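Local coordinates for protein probable 2-phosphosulfolactate phosphatase (Clostridium acetobutylicum, PDB 1VR0) that probably catalyses the magnesium-dependent hydrolysis of (2R)-O-phospho-3-sulfolactate to (2R)-3-sulfolactate and phosphate, at residues Asp22-Glu27 and Lys122-Ala127. Sequence-based numbering, arbitrary orientation.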
ATOM      1  N   ASP A  22      -3.035   4.997   9.330  1.00 41.13           N
ATOM      2  CA  ASP A  22      -3.550   3.777   9.962  1.00 41.47           C
ATOM      3  C   ASP A  22      -2.756   2.529   9.623  1.00 41.19           C
ATOM      4  O   ASP A  22      -3.093   1.447  10.090  1.00 41.02           O
ATOM      5  CB  ASP A  22      -5.016   3.550   9.576  1.00 41.65           C
ATOM      6  CG  ASP A  22      -5.956   4.537  10.247  1.00 44.07           C
ATOM      7  OD1 ASP A  22      -5.711   4.938  11.394  1.00 50.08           O
ATOM      8  OD2 ASP A  22      -6.965   4.942   9.659  1.00 49.06           O
ATOM      9  N   ASP A  23      -1.701   2.669   8.823  1.00 41.30           N
ATOM     10  CA  ASP A  23      -0.847   1.529   8.478  1.00 41.36           C
ATOM     11  C   ASP A  23       0.588   1.659   8.994  1.00 41.51           C
ATOM     12  O   ASP A  23       1.447   0.869   8.632  1.00 42.06           O
ATOM     13  CB  ASP A  23      -0.890   1.304   6.983  1.00 40.99           C
ATOM     14  CG  ASP A  23      -2.244   0.803   6.533  1.00 42.40           C
ATOM     15  OD1 ASP A  23      -2.613  -0.318   6.997  1.00 44.27           O
ATOM     16  OD2 ASP A  23      -2.951   1.540   5.774  1.00 41.30           O
ATOM     17  N   ILE A  24       0.837   2.599   9.897  1.00 41.44           N
ATOM     18  CA  ILE A  24       2.146   2.716  10.494  1.00 41.63           C
ATOM     19  C   ILE A  24       2.370   1.584  11.495  1.00 42.29           C
ATOM     20  O   ILE A  24       1.520   1.301  12.316  1.00 43.05           O
ATOM     21  CB  ILE A  24       2.282   4.008  11.240  1.00 41.03           C
ATOM     22  CG1 ILE A  24       2.246   5.171  10.290  1.00 40.36           C
ATOM     23  CG2 ILE A  24       3.579   4.061  11.998  1.00 42.38           C
ATOM     24  CD1 ILE A  24       2.103   6.465  10.983  1.00 39.51           C
ATOM     25  N   LYS A  25       3.513   0.929  11.416  1.00 42.98           N
ATOM     26  CA  LYS A  25       3.916  -0.042  12.424  1.00 43.55           C
ATOM     27  C   LYS A  25       5.264   0.450  12.899  1.00 43.14           C
ATOM     28  O   LYS A  25       6.121   0.776  12.075  1.00 42.14           O
ATOM     29  CB  LYS A  25       3.995  -1.454  11.825  1.00 43.87           C
ATOM     30  CG  LYS A  25       2.637  -2.069  11.412  1.00 44.75           C
ATOM     31  CD  LYS A  25       2.813  -2.952  10.148  1.00 45.98           C
ATOM     32  CE  LYS A  25       1.550  -3.774   9.715  1.00 47.06           C
ATOM     33  NZ  LYS A  25       1.417  -5.055  10.479  1.00 49.34           N
ATOM     34  N   GLU A  26       5.424   0.545  14.216  1.00 43.67           N
ATOM     35  CA  GLU A  26       6.665   1.023  14.841  1.00 44.56           C
ATOM     36  C   GLU A  26       7.955   0.458  14.241  1.00 43.95           C
ATOM     37  O   GLU A  26       8.899   1.195  13.985  1.00 44.23           O
ATOM     38  CB  GLU A  26       6.685   0.640  16.314  1.00 44.87           C
ATOM     39  CG  GLU A  26       6.477   1.784  17.283  1.00 46.70           C
ATOM     40  CD  GLU A  26       7.084   1.468  18.647  1.00 48.25           C
ATOM     41  OE1 GLU A  26       8.002   0.591  18.718  1.00 52.07           O
ATOM     42  OE2 GLU A  26       6.659   2.104  19.646  1.00 52.34           O
ATOM     43  N   GLU A  27       7.990  -0.847  14.029  1.00 43.26           N
ATOM     44  CA  GLU A  27       9.198  -1.502  13.565  1.00 43.17           C
ATOM     45  C   GLU A  27       9.646  -1.025  12.200  1.00 42.63           C
ATOM     46  O   GLU A  27      10.808  -1.182  11.857  1.00 42.38           O
ATOM     47  CB  GLU A  27       8.989  -3.010  13.540  1.00 43.38           C
ATOM     48  CG  GLU A  27       7.884  -3.498  12.568  1.00 44.91           C
ATOM     49  CD  GLU A  27       6.500  -3.652  13.227  1.00 47.65           C
ATOM     50  OE1 GLU A  27       6.192  -2.958  14.250  1.00 47.73           O
ATOM     51  OE2 GLU A  27       5.721  -4.492  12.701  1.00 50.01           O
ATOM     52  N   LYS A 122       2.566  12.400  14.639  1.00 44.02           N
ATOM     53  CA  LYS A 122       2.585  11.713  15.922  1.00 44.60           C
ATOM     54  C   LYS A 122       2.891  10.230  15.805  1.00 44.26           C
ATOM     55  O   LYS A 122       3.583   9.687  16.652  1.00 44.91           O
ATOM     56  CB  LYS A 122       1.239  11.914  16.646  1.00 45.54           C
ATOM     57  CG  LYS A 122       0.911  13.392  16.999  1.00 46.97           C
ATOM     58  CD  LYS A 122       2.009  14.029  17.871  1.00 48.47           C
ATOM     59  CE  LYS A 122       1.461  14.720  19.115  1.00 49.56           C
ATOM     60  NZ  LYS A 122       2.525  14.719  20.175  1.00 49.47           N
ATOM     61  N   GLY A 123       2.371   9.570  14.770  1.00 44.11           N
ATOM     62  CA  GLY A 123       2.598   8.127  14.573  1.00 43.96           C
ATOM     63  C   GLY A 123       4.026   7.719  14.240  1.00 43.80           C
ATOM     64  O   GLY A 123       4.370   6.551  14.336  1.00 43.80           O
ATOM     65  N   SER A 124       4.851   8.695  13.857  1.00 43.86           N
ATOM     66  CA  SER A 124       6.250   8.474  13.507  1.00 43.61           C
ATOM     67  C   SER A 124       7.253   8.787  14.639  1.00 44.05           C
ATOM     68  O   SER A 124       8.475   8.724  14.414  1.00 44.38           O
ATOM     69  CB  SER A 124       6.563   9.300  12.279  1.00 43.26           C
ATOM     70  OG  SER A 124       5.520   9.126  11.310  1.00 42.97           O
ATOM     71  N   GLU A 125       6.756   9.050  15.853  1.00 44.01           N
ATOM     72  CA  GLU A 125       7.611   9.445  16.994  1.00 44.26           C
ATOM     73  C   GLU A 125       8.894   8.641  17.199  1.00 43.40           C
ATOM     74  O   GLU A 125       9.893   9.186  17.672  1.00 43.28           O
ATOM     75  CB  GLU A 125       6.838   9.387  18.312  1.00 45.15           C
ATOM     76  CG  GLU A 125       5.698  10.367  18.353  1.00 49.06           C
ATOM     77  CD  GLU A 125       5.657  11.143  19.628  1.00 53.65           C
ATOM     78  OE1 GLU A 125       5.563  10.444  20.679  1.00 56.84           O
ATOM     79  OE2 GLU A 125       5.712  12.415  19.559  1.00 54.35           O
ATOM     80  N   THR A 126       8.879   7.352  16.907  1.00 42.21           N
ATOM     81  CA  THR A 126      10.043   6.538  17.247  1.00 41.56           C
ATOM     82  C   THR A 126      11.184   6.654  16.242  1.00 40.76           C
ATOM     83  O   THR A 126      12.215   5.996  16.425  1.00 39.91           O
ATOM     84  CB  THR A 126       9.648   5.055  17.399  1.00 42.03           C
ATOM     85  OG1 THR A 126       8.890   4.636  16.239  1.00 41.75           O
ATOM     86  CG2 THR A 126       8.819   4.876  18.677  1.00 41.68           C
ATOM     87  N   ALA A 127      10.994   7.434  15.169  1.00 39.92           N
ATOM     88  CA  ALA A 127      12.023   7.567  14.144  1.00 39.41           C
ATOM     89  C   ALA A 127      13.184   8.352  14.708  1.00 39.33           C
ATOM     90  O   ALA A 127      13.001   9.131  15.643  1.00 39.29           O
ATOM     91  CB  ALA A 127      11.462   8.273  12.928  1.00 39.59           C
TER
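With chi1 at -67° and chi2 at 168°, Ile24 sets CG2 opposite its backbone N and stretches CG1 and CD1 out to the end of the helix 117-123, where both methyl branches meet Gly123. CG2 lies 3.5 Å from the carbonyl O of Gly123, while CD1 reaches the glycine backbone itself, 4.0 Å from Gly123 CA. Glycine leaves room for this approach, since the side of Gly123 CA from which a side chain would project is turned toward Ile24, and CD1 sits there. CD1 also comes within 4.3 Å of Ser124 OG, but that hydroxyl is already hydrogen-bonded to the carbonyl O of Ala120, one turn back in the helix. Val155 of strand 152-156 touches both Ile24 and Ser124 and so backs the apolar end of the contact.

Beyond the helix, the chain folds into a type I beta turn from Ser124 to Ala127, closed by Ala127 N bonding Ser124 O at 2.9 Å. This turn presents Thr126 to Glu26, and the two side chains cross at about a right angle. Thr126 CG2 lies 3.6 Å from Glu26 OE2, and Thr126 OG1 is 3.9 Å from Glu26 CG, a methylene. The backbone of Thr126 is hydrogen-bonded to Asn31, further along the same loop as Glu26. Chemically, the loop meets the helix end and following turn by van der Waals contact of carbon groups with oxygens and backbone, with neither hydrogen bond nor salt bridge between the segments.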